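Local coordinates for protein type III effector HopA1 (Pseudomonas syringae pv. tomato str. DC3000, PDB 4RSX) that is probably delivered into host plant cells by the bacterial type III secretion machinery, though its biochemical activity is not established, at residues Met27-Ile32 against Ser218-Ile223; His12-Gln17 against Lys31-Asp36; Ser224-Met229 against Lys239-Ala244. All blocks are in the same frame, centred on the assembly; numbering follows the deposited sequence.

Contact 1. Residues Met27-Ile32 against Ser218-Ile223; sequences MDIYKI and SRAEVI
Tyr30 and Ala220 bring the two backbones nearest each other, with CA atoms 5.3 Å apart, where helix 26-35 passes over helix 215-228 with their N-to-C directions at 126°. The two belong to a cluster of four helices, drawn from both ends of the chain, that stands beside the antiparallel sheet of this alpha/beta fold. Such a close crossing rests on the small side chain at its middle: the methyl of Ala220 points at the other helix and adds little bulk to the interface. Ile29 supplies most of the other half. Its chi1 of -62° sets CG1 beside the backbone N and leaves CG2 anti to it, and CG2 sits over the Ala220 backbone, 3.6 Å from Ala220 O and 3.8 Å from Ala220 CB. The same methyl reaches one turn further along and meets Ile223, with Ile29 CG2 4.0 Å from Ile223 CD1. Beyond it, Ile29 CD1 comes to 4.2 Å from Ile223 CG2, so the two branched chains cross at a slant. Tyr30 joins through its backbone N and CB, Tyr30 CB lying 4.1 Å from Ala220 CB, while its side chain also touches Met217. Ile223 also turns toward helix 2-19, where Phe11 and Trp14 press on it, and this extends the apolar layer past the crossing. No hydrogen bond joins the two segments directly; Glu221, whose CB points away from this interface, forms salt bridges with Arg26 and Arg213. Also away from the interface, Arg219 bonds Pro252 O and Glu206 O through NE and NH1, and its NH2 donates to Ser218 OG at 3.0 Å, with the hydroxyl oxygen almost exactly in the guanidinium plane.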
ATOM      1  N   MET A  27       9.138  12.288 -11.644  1.00 22.89           N
ATOM      2  CA  MET A  27       8.878  10.959 -12.196  1.00 26.91           C
ATOM      3  C   MET A  27      10.122  10.056 -12.196  1.00 24.13           C
ATOM      4  O   MET A  27      10.027   8.856 -11.901  1.00 24.86           O
ATOM      5  CB  MET A  27       8.309  11.071 -13.613  1.00 28.68           C
ATOM      6  CG  MET A  27       7.729   9.781 -14.159  1.00 32.30           C
ATOM      7  SD  MET A  27       6.351   9.176 -13.157  1.00 45.66           S
ATOM      8  CE  MET A  27       5.294  10.618 -13.127  1.00 32.30           C
ATOM      9  N   ASP A  28      11.282  10.628 -12.518  1.00 24.14           N
ATOM     10  CA  ASP A  28      12.534   9.878 -12.454  1.00 24.36           C
ATOM     11  C   ASP A  28      12.728   9.341 -11.042  1.00 25.58           C
ATOM     12  O   ASP A  28      12.950   8.140 -10.839  1.00 24.24           O
ATOM     13  CB  ASP A  28      13.726  10.772 -12.805  1.00 29.84           C
ATOM     14  CG  ASP A  28      13.788  11.113 -14.271  1.00 33.55           C
ATOM     15  OD1 ASP A  28      13.336  10.282 -15.090  1.00 32.11           O
ATOM     16  OD2 ASP A  28      14.291  12.214 -14.596  1.00 34.94           O
ATOM     17  N   ILE A  29      12.628  10.247 -10.072  1.00 17.38           N
ATOM     18  CA  ILE A  29      12.797   9.894  -8.675  1.00 17.70           C
ATOM     19  C   ILE A  29      11.809   8.802  -8.302  1.00 18.91           C
ATOM     20  O   ILE A  29      12.171   7.827  -7.647  1.00 18.14           O
ATOM     21  CB  ILE A  29      12.632  11.130  -7.776  1.00 16.00           C
ATOM     22  CG1 ILE A  29      13.724  12.149  -8.123  1.00 14.83           C
ATOM     23  CG2 ILE A  29      12.662  10.737  -6.300  1.00 11.67           C
ATOM     24  CD1 ILE A  29      13.519  13.512  -7.517  1.00 17.45           C
ATOM     25  N   TYR A  30      10.575   8.945  -8.777  1.00 23.67           N
ATOM     26  CA  TYR A  30       9.512   7.982  -8.510  1.00 21.75           C
ATOM     27  C   TYR A  30       9.773   6.584  -9.113  1.00 23.92           C
ATOM     28  O   TYR A  30       9.432   5.554  -8.499  1.00 22.14           O
ATOM     29  CB  TYR A  30       8.187   8.557  -9.021  1.00 20.34           C
ATOM     30  CG  TYR A  30       7.013   7.629  -8.885  1.00 23.55           C
ATOM     31  CD1 TYR A  30       6.609   7.171  -7.634  1.00 19.32           C
ATOM     32  CD2 TYR A  30       6.293   7.220 -10.004  1.00 25.63           C
ATOM     33  CE1 TYR A  30       5.524   6.319  -7.500  1.00 21.64           C
ATOM     34  CE2 TYR A  30       5.199   6.370  -9.884  1.00 27.36           C
ATOM     35  CZ  TYR A  30       4.815   5.926  -8.628  1.00 30.57           C
ATOM     36  OH  TYR A  30       3.738   5.074  -8.505  1.00 33.12           O
ATOM     37  N   LYS A  31      10.364   6.541 -10.309  1.00 22.51           N
ATOM     38  CA  LYS A  31      10.619   5.256 -10.965  1.00 24.64           C
ATOM     39  C   LYS A  31      11.600   4.385 -10.184  1.00 22.69           C
ATOM     40  O   LYS A  31      11.509   3.162 -10.240  1.00 25.52           O
ATOM     41  CB  LYS A  31      11.090   5.449 -12.407  1.00 30.35           C
ATOM     42  CG  LYS A  31       9.965   5.850 -13.377  1.00 36.98           C
ATOM     43  CD  LYS A  31      10.502   6.058 -14.804  1.00 41.58           C
ATOM     44  CE  LYS A  31       9.400   6.536 -15.749  1.00 51.48           C
ATOM     45  NZ  LYS A  31       9.950   7.161 -16.991  1.00 46.59           N
ATOM     46  N   ILE A  32      12.521   5.012  -9.451  1.00 17.36           N
ATOM     47  CA  ILE A  32      13.420   4.265  -8.567  1.00 21.83           C
ATOM     48  C   ILE A  32      12.639   3.481  -7.504  1.00 18.05           C
ATOM     49  O   ILE A  32      12.961   2.327  -7.218  1.00 17.74           O
ATOM     50  CB  ILE A  32      14.454   5.174  -7.878  1.00 20.40           C
ATOM     51  CG1 ILE A  32      15.265   5.953  -8.920  1.00 17.46           C
ATOM     52  CG2 ILE A  32      15.380   4.345  -7.002  1.00 16.35           C
ATOM     53  CD1 ILE A  32      16.031   7.121  -8.334  1.00 13.57           C
ATOM     54  N   SER A 218       4.535  10.702  -3.075  1.00 14.73           N
ATOM     55  CA  SER A 218       4.645  11.728  -2.042  1.00 17.15           C
ATOM     56  C   SER A 218       6.071  11.824  -1.503  1.00 13.51           C
ATOM     57  O   SER A 218       6.603  12.929  -1.330  1.00 12.61           O
ATOM     58  CB  SER A 218       3.643  11.516  -0.901  1.00 18.78           C
ATOM     59  OG  SER A 218       4.016  10.440  -0.065  1.00 17.13           O
ATOM     60  N   ARG A 219       6.701  10.680  -1.248  1.00 10.69           N
ATOM     61  CA  ARG A 219       8.059  10.713  -0.721  1.00 12.13           C
ATOM     62  C   ARG A 219       9.037  11.079  -1.835  1.00 13.45           C
ATOM     63  O   ARG A 219      10.075  11.681  -1.565  1.00 11.38           O
ATOM     64  CB  ARG A 219       8.455   9.376  -0.071  1.00 13.66           C
ATOM     65  CG  ARG A 219       7.493   8.862   1.007  1.00 15.56           C
ATOM     66  CD  ARG A 219       7.020   9.972   1.911  1.00  9.57           C
ATOM     67  NE  ARG A 219       6.596   9.479   3.215  1.00 14.64           N
ATOM     68  CZ  ARG A 219       5.332   9.317   3.601  1.00 11.81           C
ATOM     69  NH1 ARG A 219       5.074   8.865   4.819  1.00 11.81           N
ATOM     70  NH2 ARG A 219       4.330   9.600   2.779  1.00 11.75           N
ATOM     71  N   ALA A 220       8.707  10.722  -3.081  1.00  9.67           N
ATOM     72  CA  ALA A 220       9.547  11.110  -4.219  1.00 11.82           C
ATOM     73  C   ALA A 220       9.655  12.628  -4.246  1.00 13.94           C
ATOM     74  O   ALA A 220      10.728  13.197  -4.521  1.00 13.79           O
ATOM     75  CB  ALA A 220       8.956  10.595  -5.544  1.00 11.50           C
ATOM     76  N   GLU A 221       8.538  13.285  -3.941  1.00 12.62           N
ATOM     77  CA  GLU A 221       8.462  14.734  -4.066  1.00 16.09           C
ATOM     78  C   GLU A 221       9.166  15.452  -2.916  1.00 15.09           C
ATOM     79  O   GLU A 221       9.707  16.543  -3.097  1.00 17.08           O
ATOM     80  CB  GLU A 221       7.005  15.185  -4.311  1.00 17.70           C
ATOM     81  CG  GLU A 221       6.572  14.839  -5.758  1.00 19.00           C
ATOM     82  CD  GLU A 221       5.081  15.010  -6.041  1.00 26.24           C
ATOM     83  OE1 GLU A 221       4.703  15.060  -7.240  1.00 26.55           O
ATOM     84  OE2 GLU A 221       4.282  15.081  -5.081  1.00 29.51           O
ATOM     85  N   VAL A 222       9.198  14.817  -1.745  1.00 15.73           N
ATOM     86  CA  VAL A 222      10.036  15.296  -0.650  1.00 13.06           C
ATOM     87  C   VAL A 222      11.507  15.354  -1.118  1.00 16.07           C
ATOM     88  O   VAL A 222      12.234  16.325  -0.840  1.00 14.10           O
ATOM     89  CB  VAL A 222       9.912  14.376   0.593  1.00 13.77           C
ATOM     90  CG1 VAL A 222      10.965  14.713   1.634  1.00  9.60           C
ATOM     91  CG2 VAL A 222       8.517  14.473   1.201  1.00 11.77           C
ATOM     92  N   ILE A 223      11.935  14.312  -1.828  1.00 10.02           N
ATOM     93  CA  ILE A 223      13.311  14.231  -2.311  1.00 14.77           C
ATOM     94  C   ILE A 223      13.606  15.333  -3.333  1.00 12.53           C
ATOM     95  O   ILE A 223      14.664  15.966  -3.275  1.00 13.67           O
ATOM     96  CB  ILE A 223      13.608  12.850  -2.941  1.00 17.39           C
ATOM     97  CG1 ILE A 223      13.591  11.755  -1.870  1.00 11.10           C
ATOM     98  CG2 ILE A 223      14.966  12.857  -3.652  1.00 12.44           C
ATOM     99  CD1 ILE A 223      13.619  10.348  -2.445  1.00 10.48           C
TER

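Contact 2. Residues His12-Gln17 against Lys31-Asp36; sequences HEWAKQ and KIYKQD
Trp14 carries this contact, laying its indole against Ile32 and Tyr33 where helix 2-19 meets helix 26-35 in a helix-loop-helix pair near the start of the chain. From CB the side chain leaves with CG anti to the backbone N (chi1 178°), which sends the ring system out toward the second helix. CD1 is the first ring atom to touch, 3.8 Å from Ile32 CG2. Next comes NE1, 3.8 Å from Ile32 CB; its N-H is spent on Ile29 O, so the indole is tied to the backbone of the helix it packs on. Past the nitrogen the six-membered ring moves onto Tyr33, with Trp14 CZ2 only 3.5 Å from Tyr33 CB. At the far rim, Trp14 CH2 lies 3.8 Å from Tyr33 CD1. The two aromatic planes are inclined at 36°, an oblique pairing that is neither a parallel stack nor a T-shape. Leu193 from a loop and Arg219 from helix 215-228 also lie against the indole, and Pro192 and Met195 press on Tyr33, making this an apolar seam shared with the rest of the helical cluster. Toward the solvent-facing end, Gln17 closes over Ile32 with its extended chain, placing Gln17 OE1 3.5 Å from Ile32 CG2. The rotation of that amide is steadied from its own helix: Gln17 NE2 donates to Glu13 OE2 at 3.0 Å and 164°, and OE2 receives it on its anti lone pair.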
ATOM      1  N   HIS A  12      17.115   7.580   2.636  1.00 13.32           N
ATOM      2  CA  HIS A  12      18.337   8.293   2.274  1.00 17.69           C
ATOM      3  C   HIS A  12      19.057   7.661   1.070  1.00 16.10           C
ATOM      4  O   HIS A  12      19.514   8.367   0.169  1.00 15.69           O
ATOM      5  CB  HIS A  12      19.280   8.408   3.478  1.00 19.70           C
ATOM      6  CG  HIS A  12      20.477   9.264   3.218  1.00 27.07           C
ATOM      7  ND1 HIS A  12      20.514  10.608   3.521  1.00 27.56           N
ATOM      8  CD2 HIS A  12      21.677   8.973   2.657  1.00 32.95           C
ATOM      9  CE1 HIS A  12      21.689  11.105   3.176  1.00 26.34           C
ATOM     10  NE2 HIS A  12      22.412  10.135   2.649  1.00 32.28           N
ATOM     11  N   GLU A  13      19.147   6.334   1.048  1.00 16.53           N
ATOM     12  CA  GLU A  13      19.718   5.632  -0.113  1.00 18.94           C
ATOM     13  C   GLU A  13      19.015   5.992  -1.432  1.00 22.18           C
ATOM     14  O   GLU A  13      19.666   6.323  -2.433  1.00 18.56           O
ATOM     15  CB  GLU A  13      19.689   4.111   0.096  1.00 19.39           C
ATOM     16  CG  GLU A  13      20.188   3.330  -1.128  1.00 25.72           C
ATOM     17  CD  GLU A  13      21.613   3.714  -1.523  1.00 25.26           C
ATOM     18  OE1 GLU A  13      22.408   4.059  -0.624  1.00 27.08           O
ATOM     19  OE2 GLU A  13      21.947   3.678  -2.733  1.00 27.56           O
ATOM     20  N   TRP A  14      17.680   5.916  -1.411  1.00 15.95           N
ATOM     21  CA  TRP A  14      16.827   6.301  -2.533  1.00 14.06           C
ATOM     22  C   TRP A  14      17.221   7.704  -2.999  1.00 16.48           C
ATOM     23  O   TRP A  14      17.440   7.946  -4.199  1.00 14.22           O
ATOM     24  CB  TRP A  14      15.362   6.283  -2.054  1.00 11.53           C
ATOM     25  CG  TRP A  14      14.318   6.702  -3.058  1.00 13.47           C
ATOM     26  CD1 TRP A  14      14.504   6.972  -4.385  1.00 15.32           C
ATOM     27  CD2 TRP A  14      12.906   6.884  -2.808  1.00 13.64           C
ATOM     28  NE1 TRP A  14      13.304   7.311  -4.970  1.00 14.99           N
ATOM     29  CE2 TRP A  14      12.313   7.264  -4.028  1.00 12.99           C
ATOM     30  CE3 TRP A  14      12.098   6.756  -1.668  1.00 10.63           C
ATOM     31  CZ2 TRP A  14      10.937   7.526  -4.145  1.00 13.42           C
ATOM     32  CZ3 TRP A  14      10.733   7.021  -1.783  1.00 12.72           C
ATOM     33  CH2 TRP A  14      10.167   7.404  -3.017  1.00  9.99           C
ATOM     34  N   ALA A  15      17.309   8.612  -2.026  1.00 13.58           N
ATOM     35  CA  ALA A  15      17.627  10.010  -2.271  1.00 12.63           C
ATOM     36  C   ALA A  15      19.020  10.176  -2.891  1.00 15.07           C
ATOM     37  O   ALA A  15      19.213  11.043  -3.747  1.00 13.79           O
ATOM     38  CB  ALA A  15      17.513  10.800  -0.977  1.00 11.04           C
ATOM     39  N   LYS A  16      19.981   9.358  -2.465  1.00 14.96           N
ATOM     40  CA  LYS A  16      21.337   9.425  -3.031  1.00 21.57           C
ATOM     41  C   LYS A  16      21.354   8.972  -4.487  1.00 18.77           C
ATOM     42  O   LYS A  16      22.037   9.565  -5.326  1.00 20.96           O
ATOM     43  CB  LYS A  16      22.329   8.591  -2.220  1.00 17.57           C
ATOM     44  CG  LYS A  16      22.512   9.056  -0.792  1.00 21.06           C
ATOM     45  CD  LYS A  16      22.843  10.553  -0.722  1.00 24.02           C
ATOM     46  CE  LYS A  16      24.334  10.847  -0.876  1.00 24.05           C
ATOM     47  NZ  LYS A  16      24.684  12.201  -0.307  1.00 22.56           N
ATOM     48  N   GLN A  17      20.583   7.934  -4.793  1.00 21.06           N
ATOM     49  CA  GLN A  17      20.456   7.493  -6.183  1.00 24.79           C
ATOM     50  C   GLN A  17      19.788   8.567  -7.042  1.00 23.06           C
ATOM     51  O   GLN A  17      20.158   8.748  -8.199  1.00 23.91           O
ATOM     52  CB  GLN A  17      19.697   6.165  -6.275  1.00 20.73           C
ATOM     53  CG  GLN A  17      20.286   5.067  -5.406  1.00 25.25           C
ATOM     54  CD  GLN A  17      19.547   3.750  -5.567  1.00 31.70           C
ATOM     55  OE1 GLN A  17      18.792   3.559  -6.527  1.00 30.88           O
ATOM     56  NE2 GLN A  17      19.766   2.828  -4.629  1.00 30.95           N
ATOM     57  N   LYS A  31      10.364   6.541 -10.309  1.00 22.51           N
ATOM     58  CA  LYS A  31      10.619   5.256 -10.965  1.00 24.64           C
ATOM     59  C   LYS A  31      11.600   4.385 -10.184  1.00 22.69           C
ATOM     60  O   LYS A  31      11.509   3.162 -10.240  1.00 25.52           O
ATOM     61  CB  LYS A  31      11.090   5.449 -12.407  1.00 30.35           C
ATOM     62  CG  LYS A  31       9.965   5.850 -13.377  1.00 36.98           C
ATOM     63  CD  LYS A  31      10.502   6.058 -14.804  1.00 41.58           C
ATOM     64  CE  LYS A  31       9.400   6.536 -15.749  1.00 51.48           C
ATOM     65  NZ  LYS A  31       9.950   7.161 -16.991  1.00 46.59           N
ATOM     66  N   ILE A  32      12.521   5.012  -9.451  1.00 17.36           N
ATOM     67  CA  ILE A  32      13.420   4.265  -8.567  1.00 21.83           C
ATOM     68  C   ILE A  32      12.639   3.481  -7.504  1.00 18.05           C
ATOM     69  O   ILE A  32      12.961   2.327  -7.218  1.00 17.74           O
ATOM     70  CB  ILE A  32      14.454   5.174  -7.878  1.00 20.40           C
ATOM     71  CG1 ILE A  32      15.265   5.953  -8.920  1.00 17.46           C
ATOM     72  CG2 ILE A  32      15.380   4.345  -7.002  1.00 16.35           C
ATOM     73  CD1 ILE A  32      16.031   7.121  -8.334  1.00 13.57           C
ATOM     74  N   TYR A  33      11.620   4.114  -6.926  1.00 19.54           N
ATOM     75  CA  TYR A  33      10.707   3.454  -5.985  1.00 18.92           C
ATOM     76  C   TYR A  33       9.921   2.328  -6.655  1.00 21.21           C
ATOM     77  O   TYR A  33       9.727   1.267  -6.056  1.00 17.92           O
ATOM     78  CB  TYR A  33       9.718   4.478  -5.412  1.00 14.94           C
ATOM     79  CG  TYR A  33       8.661   3.898  -4.502  1.00 13.28           C
ATOM     80  CD1 TYR A  33       8.852   3.872  -3.136  1.00 11.30           C
ATOM     81  CD2 TYR A  33       7.471   3.384  -5.006  1.00 12.42           C
ATOM     82  CE1 TYR A  33       7.900   3.362  -2.297  1.00 12.58           C
ATOM     83  CE2 TYR A  33       6.516   2.852  -4.168  1.00 12.59           C
ATOM     84  CZ  TYR A  33       6.737   2.853  -2.813  1.00 11.71           C
ATOM     85  OH  TYR A  33       5.803   2.339  -1.955  1.00 13.83           O
ATOM     86  N   LYS A  34       9.425   2.580  -7.868  1.00 22.62           N
ATOM     87  CA  LYS A  34       8.666   1.570  -8.614  1.00 27.69           C
ATOM     88  C   LYS A  34       9.546   0.386  -8.998  1.00 30.78           C
ATOM     89  O   LYS A  34       9.127  -0.765  -8.887  1.00 32.48           O
ATOM     90  CB  LYS A  34       8.048   2.176  -9.878  1.00 30.71           C
ATOM     91  CG  LYS A  34       6.709   2.873  -9.664  1.00 39.63           C
ATOM     92  CD  LYS A  34       5.537   2.006 -10.158  1.00 53.24           C
ATOM     93  CE  LYS A  34       5.378   2.047 -11.683  1.00 55.50           C
ATOM     94  NZ  LYS A  34       4.206   1.237 -12.166  1.00 56.43           N
ATOM     95  N   GLN A  35      10.769   0.685  -9.442  1.00 32.79           N
ATOM     96  CA  GLN A  35      11.755  -0.323  -9.838  1.00 30.74           C
ATOM     97  C   GLN A  35      12.142  -1.258  -8.697  1.00 30.28           C
ATOM     98  O   GLN A  35      12.659  -2.343  -8.945  1.00 34.98           O
ATOM     99  CB  GLN A  35      13.015   0.352 -10.419  1.00 34.04           C
ATOM    100  CG  GLN A  35      12.865   0.869 -11.869  1.00 41.04           C
ATOM    101  CD  GLN A  35      14.002   1.807 -12.304  1.00 46.38           C
ATOM    102  OE1 GLN A  35      15.030   1.924 -11.628  1.00 46.84           O
ATOM    103  NE2 GLN A  35      13.804   2.491 -13.430  1.00 44.48           N
ATOM    104  N   ASP A  36      11.890  -0.845  -7.455  1.00 24.85           N
ATOM    105  CA  ASP A  36      12.279  -1.640  -6.288  1.00 28.25           C
ATOM    106  C   ASP A  36      11.171  -2.605  -5.829  1.00 30.60           C
ATOM    107  O   ASP A  36      11.291  -3.256  -4.798  1.00 32.12           O
ATOM    108  CB  ASP A  36      12.751  -0.724  -5.140  1.00 30.92           C
ATOM    109  CG  ASP A  36      13.282  -1.499  -3.922  1.00 29.07           C
ATOM    110  OD1 ASP A  36      14.437  -1.976  -3.941  1.00 34.55           O
ATOM    111  OD2 ASP A  36      12.539  -1.613  -2.924  1.00 33.09           O
TER

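Contact 3. Residues Ser224-Met229 against Lys239-Ala244; sequences SDALRM and KLSLSA
Ser241 pushes its side chain against the backbone of helix 215-228, overlapping Asp225 and Ala226 at the point where the last two helices of the chain, joined by a short connection, pack as a helix-loop-helix pair. Small residues permit the close approach: the CA atoms of Ala226 and Ser241 are 5.4 Å apart. Ser241 holds OG anti to its own backbone N (chi1 176°), and that torsion lays the hydroxyl along the neighbouring helix, with Ser241 OG 3.3 Å from Asp225 CB. The hydroxyl is hydrogen-bonded to Val222 O, so this buried polar atom is satisfied by a backbone carbonyl of the helix it lies on. Just behind it the contact becomes apolar, Ser241 CB standing 3.9 Å from Ala226 CB. Met229 closes the C-terminal end of helix 215-228. It is the first residue to leave helical geometry after that helix, and its chain, extended beyond CG, reaches across to the partner helix, putting Met229 CE 3.9 Å from Ser241 CA. On the way the sulfur grazes the neighbouring residue, Met229 SD lying 4.4 Å from Leu240 CB. Polar ties flank this join: Asn245 ND2 bonds both Asp225 OD2 and Ser241 O, linking the two helices beside the serine, while Arg237 reaches Ala226 O from the other helix. The end of helix 215-228 is also secured from within, because Asp225 O accepts from the backbone N of both Arg228 and Met229. The Asp225 carboxylate is shared in turn: its second oxygen, OD1, forms a salt bridge with Arg228 NH1 at 2.8 Å, although the N-H bends to 127° and the hydrogen bond is weak.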
ATOM      1  N   SER A 224      12.679  15.554  -4.268  1.00 14.61           N
ATOM      2  CA  SER A 224      12.808  16.643  -5.241  1.00 16.60           C
ATOM      3  C   SER A 224      13.048  17.967  -4.542  1.00 17.04           C
ATOM      4  O   SER A 224      13.928  18.739  -4.932  1.00 19.47           O
ATOM      5  CB  SER A 224      11.541  16.781  -6.085  1.00 17.28           C
ATOM      6  OG  SER A 224      11.335  15.622  -6.854  1.00 26.57           O
ATOM      7  N   ASP A 225      12.243  18.238  -3.521  1.00 14.00           N
ATOM      8  CA  ASP A 225      12.397  19.466  -2.760  1.00 18.39           C
ATOM      9  C   ASP A 225      13.791  19.572  -2.152  1.00 16.22           C
ATOM     10  O   ASP A 225      14.455  20.596  -2.299  1.00 18.69           O
ATOM     11  CB  ASP A 225      11.338  19.565  -1.658  1.00 19.34           C
ATOM     12  CG  ASP A 225       9.944  19.811  -2.208  1.00 24.86           C
ATOM     13  OD1 ASP A 225       9.825  20.263  -3.376  1.00 28.52           O
ATOM     14  OD2 ASP A 225       8.970  19.555  -1.462  1.00 20.98           O
ATOM     15  N   ALA A 226      14.234  18.514  -1.476  1.00 13.54           N
ATOM     16  CA  ALA A 226      15.564  18.508  -0.862  1.00 17.73           C
ATOM     17  C   ALA A 226      16.639  18.835  -1.902  1.00 16.21           C
ATOM     18  O   ALA A 226      17.542  19.620  -1.634  1.00 13.09           O
ATOM     19  CB  ALA A 226      15.846  17.161  -0.197  1.00 12.09           C
ATOM     20  N   LEU A 227      16.512  18.250  -3.093  1.00 14.52           N
ATOM     21  CA  LEU A 227      17.455  18.498  -4.190  1.00 19.66           C
ATOM     22  C   LEU A 227      17.451  19.960  -4.643  1.00 24.67           C
ATOM     23  O   LEU A 227      18.460  20.470  -5.130  1.00 22.53           O
ATOM     24  CB  LEU A 227      17.139  17.588  -5.380  1.00 15.38           C
ATOM     25  CG  LEU A 227      17.418  16.110  -5.148  1.00 19.59           C
ATOM     26  CD1 LEU A 227      16.908  15.245  -6.300  1.00 15.77           C
ATOM     27  CD2 LEU A 227      18.914  15.903  -4.921  1.00 19.22           C
ATOM     28  N   ARG A 228      16.313  20.629  -4.473  1.00 29.52           N
ATOM     29  CA  ARG A 228      16.141  22.003  -4.939  1.00 30.95           C
ATOM     30  C   ARG A 228      16.686  22.993  -3.909  1.00 31.17           C
ATOM     31  O   ARG A 228      17.062  24.110  -4.258  1.00 32.53           O
ATOM     32  CB  ARG A 228      14.659  22.277  -5.239  1.00 35.37           C
ATOM     33  CG  ARG A 228      14.336  23.693  -5.722  1.00 45.20           C
ATOM     34  CD  ARG A 228      12.822  23.940  -5.788  1.00 50.45           C
ATOM     35  NE  ARG A 228      12.127  22.834  -6.452  1.00 55.04           N
ATOM     36  CZ  ARG A 228      11.081  22.180  -5.945  1.00 46.38           C
ATOM     37  NH1 ARG A 228      10.573  22.529  -4.757  1.00 35.65           N
ATOM     38  NH2 ARG A 228      10.537  21.175  -6.634  1.00 41.00           N
ATOM     39  N   MET A 229      16.749  22.577  -2.644  1.00 27.90           N
ATOM     40  CA  MET A 229      17.315  23.435  -1.601  1.00 26.48           C
ATOM     41  C   MET A 229      18.835  23.551  -1.768  1.00 25.74           C
ATOM     42  O   MET A 229      19.461  22.734  -2.454  1.00 25.74           O
ATOM     43  CB  MET A 229      16.984  22.896  -0.206  1.00 25.60           C
ATOM     44  CG  MET A 229      15.491  22.812   0.136  1.00 24.78           C
ATOM     45  SD  MET A 229      15.226  22.023   1.752  1.00 27.06           S
ATOM     46  CE  MET A 229      13.429  22.144   1.932  1.00 21.95           C
ATOM     47  N   LYS A 239      15.999  15.961   5.711  1.00 15.58           N
ATOM     48  CA  LYS A 239      15.289  16.099   6.973  1.00 13.87           C
ATOM     49  C   LYS A 239      14.445  17.363   7.006  1.00 15.11           C
ATOM     50  O   LYS A 239      13.312  17.348   7.493  1.00 16.13           O
ATOM     51  CB  LYS A 239      16.277  16.084   8.140  1.00 14.31           C
ATOM     52  CG  LYS A 239      16.981  14.740   8.295  1.00 16.20           C
ATOM     53  CD  LYS A 239      17.714  14.644   9.636  1.00 17.15           C
ATOM     54  CE  LYS A 239      18.316  13.254   9.834  1.00 18.60           C
ATOM     55  NZ  LYS A 239      17.309  12.265  10.285  1.00 17.60           N
ATOM     56  N   LEU A 240      14.988  18.458   6.487  1.00 17.14           N
ATOM     57  CA  LEU A 240      14.233  19.710   6.424  1.00 17.06           C
ATOM     58  C   LEU A 240      13.060  19.577   5.463  1.00 16.49           C
ATOM     59  O   LEU A 240      11.966  20.036   5.754  1.00 18.11           O
ATOM     60  CB  LEU A 240      15.127  20.850   5.959  1.00 21.54           C
ATOM     61  CG  LEU A 240      14.964  22.208   6.630  1.00 30.00           C
ATOM     62  CD1 LEU A 240      13.547  22.746   6.457  1.00 28.75           C
ATOM     63  CD2 LEU A 240      15.352  22.123   8.112  1.00 33.31           C
ATOM     64  N   SER A 241      13.297  18.958   4.309  1.00 15.95           N
ATOM     65  CA  SER A 241      12.230  18.733   3.341  1.00 13.61           C
ATOM     66  C   SER A 241      11.133  17.827   3.901  1.00 16.96           C
ATOM     67  O   SER A 241       9.943  18.054   3.629  1.00 14.75           O
ATOM     68  CB  SER A 241      12.788  18.166   2.038  1.00 14.57           C
ATOM     69  OG  SER A 241      11.737  17.856   1.126  1.00 19.72           O
ATOM     70  N   LEU A 242      11.517  16.819   4.686  1.00 11.71           N
ATOM     71  CA  LEU A 242      10.521  16.002   5.369  1.00 10.79           C
ATOM     72  C   LEU A 242       9.660  16.849   6.322  1.00 14.29           C
ATOM     73  O   LEU A 242       8.422  16.845   6.218  1.00 10.56           O
ATOM     74  CB  LEU A 242      11.165  14.830   6.104  1.00 10.58           C
ATOM     75  CG  LEU A 242      11.651  13.655   5.249  1.00 12.26           C
ATOM     76  CD1 LEU A 242      12.522  12.729   6.080  1.00  9.52           C
ATOM     77  CD2 LEU A 242      10.483  12.879   4.678  1.00  8.09           C
ATOM     78  N   SER A 243      10.305  17.574   7.234  1.00  9.31           N
ATOM     79  CA  SER A 243       9.585  18.429   8.164  1.00 12.26           C
ATOM     80  C   SER A 243       8.702  19.422   7.424  1.00 12.54           C
ATOM     81  O   SER A 243       7.527  19.550   7.753  1.00  9.99           O
ATOM     82  CB  SER A 243      10.541  19.192   9.081  1.00  9.92           C
ATOM     83  OG  SER A 243      11.126  18.309  10.010  1.00 24.06           O
ATOM     84  N   ALA A 244       9.264  20.114   6.430  1.00  8.86           N
ATOM     85  CA  ALA A 244       8.536  21.176   5.729  1.00 12.23           C
ATOM     86  C   ALA A 244       7.325  20.628   4.965  1.00 14.05           C
ATOM     87  O   ALA A 244       6.374  21.363   4.648  1.00 12.72           O
ATOM     88  CB  ALA A 244       9.468  21.936   4.782  1.00 10.00           C
TER

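All three contacts lie on one side of the chain's centre, in the cluster of helices beside the seven-stranded antiparallel sheet. Contacts 1 and 2 share helix 26-35 and have centres about 8 Å apart; contacts 1 and 3 share helix 215-228, with centres about 12 Å apart. Contact 2 and contact 3 sit about 16 Å apart, centre to centre, and do not touch. Along the chain, contact 2 pairs the first two helices and contact 3 the last two, while contact 1 spans 185 intervening residues, including every strand of the sheet. The helical part is therefore built from both ends of this fragment, with contact 1 joining the two pairs.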